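Local atomic coordinates of acetyl xylan esterase (Paenibacillus sp. R4, PDB entry 6AGQ), a protein that probably removes acetyl groups from acetylated xylan, as a cold-active acetyl xylan esterase of the alpha/beta-hydrolase clan. Residues A114-D119 against L165-S170. Numbering follows the deposited sequence.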
ATOM      1  N   ALA A 114     -24.728 -34.136  16.022  1.00 25.42           N
ATOM      2  CA  ALA A 114     -23.928 -34.551  14.897  1.00 23.68           C
ATOM      3  C   ALA A 114     -23.557 -33.333  14.077  1.00 24.71           C
ATOM      4  O   ALA A 114     -24.224 -32.319  14.152  1.00 26.44           O
ATOM      5  CB  ALA A 114     -24.710 -35.522  14.051  1.00 24.94           C
ATOM      6  N   ALA A 115     -22.499 -33.424  13.269  1.00 25.17           N
ATOM      7  CA  ALA A 115     -22.186 -32.352  12.368  1.00 23.09           C
ATOM      8  C   ALA A 115     -21.518 -32.864  11.107  1.00 25.17           C
ATOM      9  O   ALA A 115     -20.686 -33.798  11.150  1.00 28.81           O
ATOM     10  CB  ALA A 115     -21.311 -31.293  13.069  1.00 24.10           C
ATOM     11  N   LEU A 116     -21.815 -32.205   9.998  1.00 25.08           N
ATOM     12  CA  LEU A 116     -21.200 -32.561   8.699  1.00 23.14           C
ATOM     13  C   LEU A 116     -20.616 -31.299   8.091  1.00 22.56           C
ATOM     14  O   LEU A 116     -21.317 -30.280   7.968  1.00 24.05           O
ATOM     15  CB  LEU A 116     -22.256 -33.177   7.743  1.00 22.14           C
ATOM     16  CG  LEU A 116     -21.877 -33.344   6.252  1.00 21.16           C
ATOM     17  CD1 LEU A 116     -20.939 -34.520   6.029  1.00 20.54           C
ATOM     18  CD2 LEU A 116     -23.187 -33.536   5.497  1.00 22.40           C
ATOM     19  N   ALA A 117     -19.358 -31.387   7.665  1.00 21.50           N
ATOM     20  CA  ALA A 117     -18.772 -30.397   6.809  1.00 22.88           C
ATOM     21  C   ALA A 117     -18.389 -30.980   5.461  1.00 24.31           C
ATOM     22  O   ALA A 117     -17.752 -31.993   5.418  1.00 29.23           O
ATOM     23  CB  ALA A 117     -17.531 -29.835   7.480  1.00 23.99           C
ATOM     24  N   ILE A 118     -18.663 -30.280   4.378  1.00 24.78           N
ATOM     25  CA  ILE A 118     -18.375 -30.753   3.025  1.00 27.87           C
ATOM     26  C   ILE A 118     -17.493 -29.797   2.197  1.00 25.87           C
ATOM     27  O   ILE A 118     -17.481 -28.613   2.435  1.00 25.58           O
ATOM     28  CB  ILE A 118     -19.705 -30.964   2.223  1.00 32.35           C
ATOM     29  CG1 ILE A 118     -20.481 -29.659   2.063  1.00 31.08           C
ATOM     30  CG2 ILE A 118     -20.600 -32.008   2.915  1.00 33.96           C
ATOM     31  CD1 ILE A 118     -21.669 -29.805   1.150  1.00 34.95           C
ATOM     32  N   ASP A 119     -16.718 -30.347   1.280  1.00 27.55           N
ATOM     33  CA  ASP A 119     -16.085 -29.603   0.191  1.00 27.64           C
ATOM     34  C   ASP A 119     -17.114 -29.060  -0.839  1.00 30.56           C
ATOM     35  O   ASP A 119     -18.041 -29.739  -1.191  1.00 33.13           O
ATOM     36  CB  ASP A 119     -15.204 -30.508  -0.595  1.00 28.58           C
ATOM     37  CG  ASP A 119     -13.878 -30.933   0.124  1.00 31.03           C
ATOM     38  OD1 ASP A 119     -13.406 -30.297   1.119  1.00 30.29           O
ATOM     39  OD2 ASP A 119     -13.292 -31.915  -0.412  1.00 30.63           O
ATOM     40  N   LEU A 165     -27.985 -32.665   2.881  1.00 26.35           N
ATOM     41  CA  LEU A 165     -29.151 -32.905   3.759  1.00 27.55           C
ATOM     42  C   LEU A 165     -29.679 -34.328   3.561  1.00 30.06           C
ATOM     43  O   LEU A 165     -30.072 -34.939   4.536  1.00 29.83           O
ATOM     44  CB  LEU A 165     -30.275 -31.926   3.497  1.00 24.84           C
ATOM     45  CG  LEU A 165     -29.884 -30.455   3.433  1.00 28.74           C
ATOM     46  CD1 LEU A 165     -31.048 -29.611   2.891  1.00 30.80           C
ATOM     47  CD2 LEU A 165     -29.370 -29.963   4.778  1.00 31.14           C
ATOM     48  N   ASP A 166     -29.660 -34.856   2.323  1.00 34.41           N
ATOM     49  CA  ASP A 166     -29.970 -36.300   2.040  1.00 33.67           C
ATOM     50  C   ASP A 166     -28.991 -37.195   2.808  1.00 29.35           C
ATOM     51  O   ASP A 166     -29.380 -38.224   3.320  1.00 27.73           O
ATOM     52  CB  ASP A 166     -29.836 -36.730   0.519  1.00 36.70           C
ATOM     53  CG  ASP A 166     -30.798 -35.977  -0.468  1.00 42.42           C
ATOM     54  OD1 ASP A 166     -31.756 -35.325  -0.027  1.00 46.54           O
ATOM     55  OD2 ASP A 166     -30.584 -36.062  -1.723  1.00 47.13           O
ATOM     56  N   PHE A 167     -27.712 -36.842   2.823  1.00 25.87           N
ATOM     57  CA  PHE A 167     -26.742 -37.653   3.585  1.00 28.27           C
ATOM     58  C   PHE A 167     -27.059 -37.652   5.082  1.00 27.50           C
ATOM     59  O   PHE A 167     -27.164 -38.744   5.685  1.00 24.69           O
ATOM     60  CB  PHE A 167     -25.298 -37.223   3.405  1.00 29.30           C
ATOM     61  CG  PHE A 167     -24.325 -37.996   4.283  1.00 31.73           C
ATOM     62  CD1 PHE A 167     -23.894 -39.265   3.917  1.00 32.72           C
ATOM     63  CD2 PHE A 167     -23.877 -37.456   5.522  1.00 30.32           C
ATOM     64  CE1 PHE A 167     -23.028 -39.978   4.754  1.00 34.15           C
ATOM     65  CE2 PHE A 167     -22.997 -38.145   6.351  1.00 30.73           C
ATOM     66  CZ  PHE A 167     -22.564 -39.410   5.971  1.00 31.74           C
ATOM     67  N   VAL A 168     -27.212 -36.480   5.701  1.00 25.95           N
ATOM     68  CA  VAL A 168     -27.456 -36.514   7.125  1.00 28.36           C
ATOM     69  C   VAL A 168     -28.771 -37.204   7.444  1.00 30.23           C
ATOM     70  O   VAL A 168     -28.845 -37.899   8.466  1.00 29.88           O
ATOM     71  CB  VAL A 168     -27.305 -35.160   7.875  1.00 29.25           C
ATOM     72  CG1 VAL A 168     -25.877 -34.663   7.747  1.00 31.14           C
ATOM     73  CG2 VAL A 168     -28.323 -34.093   7.486  1.00 27.34           C
ATOM     74  N   CYS A 169     -29.796 -37.034   6.600  1.00 33.22           N
ATOM     75  CA  CYS A 169     -31.101 -37.704   6.847  1.00 36.42           C
ATOM     76  C   CYS A 169     -31.046 -39.232   6.678  1.00 35.75           C
ATOM     77  O   CYS A 169     -31.753 -39.964   7.354  1.00 29.52           O
ATOM     78  CB  CYS A 169     -32.195 -37.137   5.965  1.00 37.22           C
ATOM     79  SG  CYS A 169     -32.624 -35.487   6.511  1.00 48.08           S
ATOM     80  N   SER A 170     -30.170 -39.698   5.799  1.00 29.28           N
ATOM     81  CA  SER A 170     -29.854 -41.141   5.754  1.00 31.29           C
ATOM     82  C   SER A 170     -29.136 -41.733   6.990  1.00 32.29           C
ATOM     83  O   SER A 170     -29.093 -42.966   7.115  1.00 35.96           O
ATOM     84  CB  SER A 170     -29.020 -41.456   4.518  1.00 30.14           C
ATOM     85  OG  SER A 170     -27.659 -41.105   4.750  1.00 27.17           O
TER
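Leu116, on strand 114-118, meets Phe167 and Val168 of helix 153-170 in a small, wholly apolar contact that shows how one branched side chain can join a helix to a sheet. CG of Leu116 stands anti to the backbone N (chi1 168°), and chi2 of 76° then sets both methyls within 4.2 Å of the Phe167 ring. Methyl CD2 does most of the touching: it lies 3.7 Å from CG1 of Val168 and 4.0 Å from CD2 of Phe167, meeting the ring obliquely. CD1 comes to the same CD2-CE2 bond of the ring, 4.2 Å from CE2, while Leu116 CB also approaches Val168 CG1, at 3.9 Å. No hydrogen bond crosses between the two segments; what joins them here is contact between buried carbon surfaces. An alanine in place of Leu116 would probably leave the Phe167 ring without the two methyls at its CD2-CE2 bond and open a gap beside Val168. Around this point Val168 also packs on Val88 and Val90 of strand 86-92, and Phe167 on Val60 of strand 55-63, so this end of the helix touches side chains from three strands of one sheet. A helix packed on the central mixed sheet, whose strands run parallel from 114-118 onward, is characteristic of the alpha/beta-hydrolase fold.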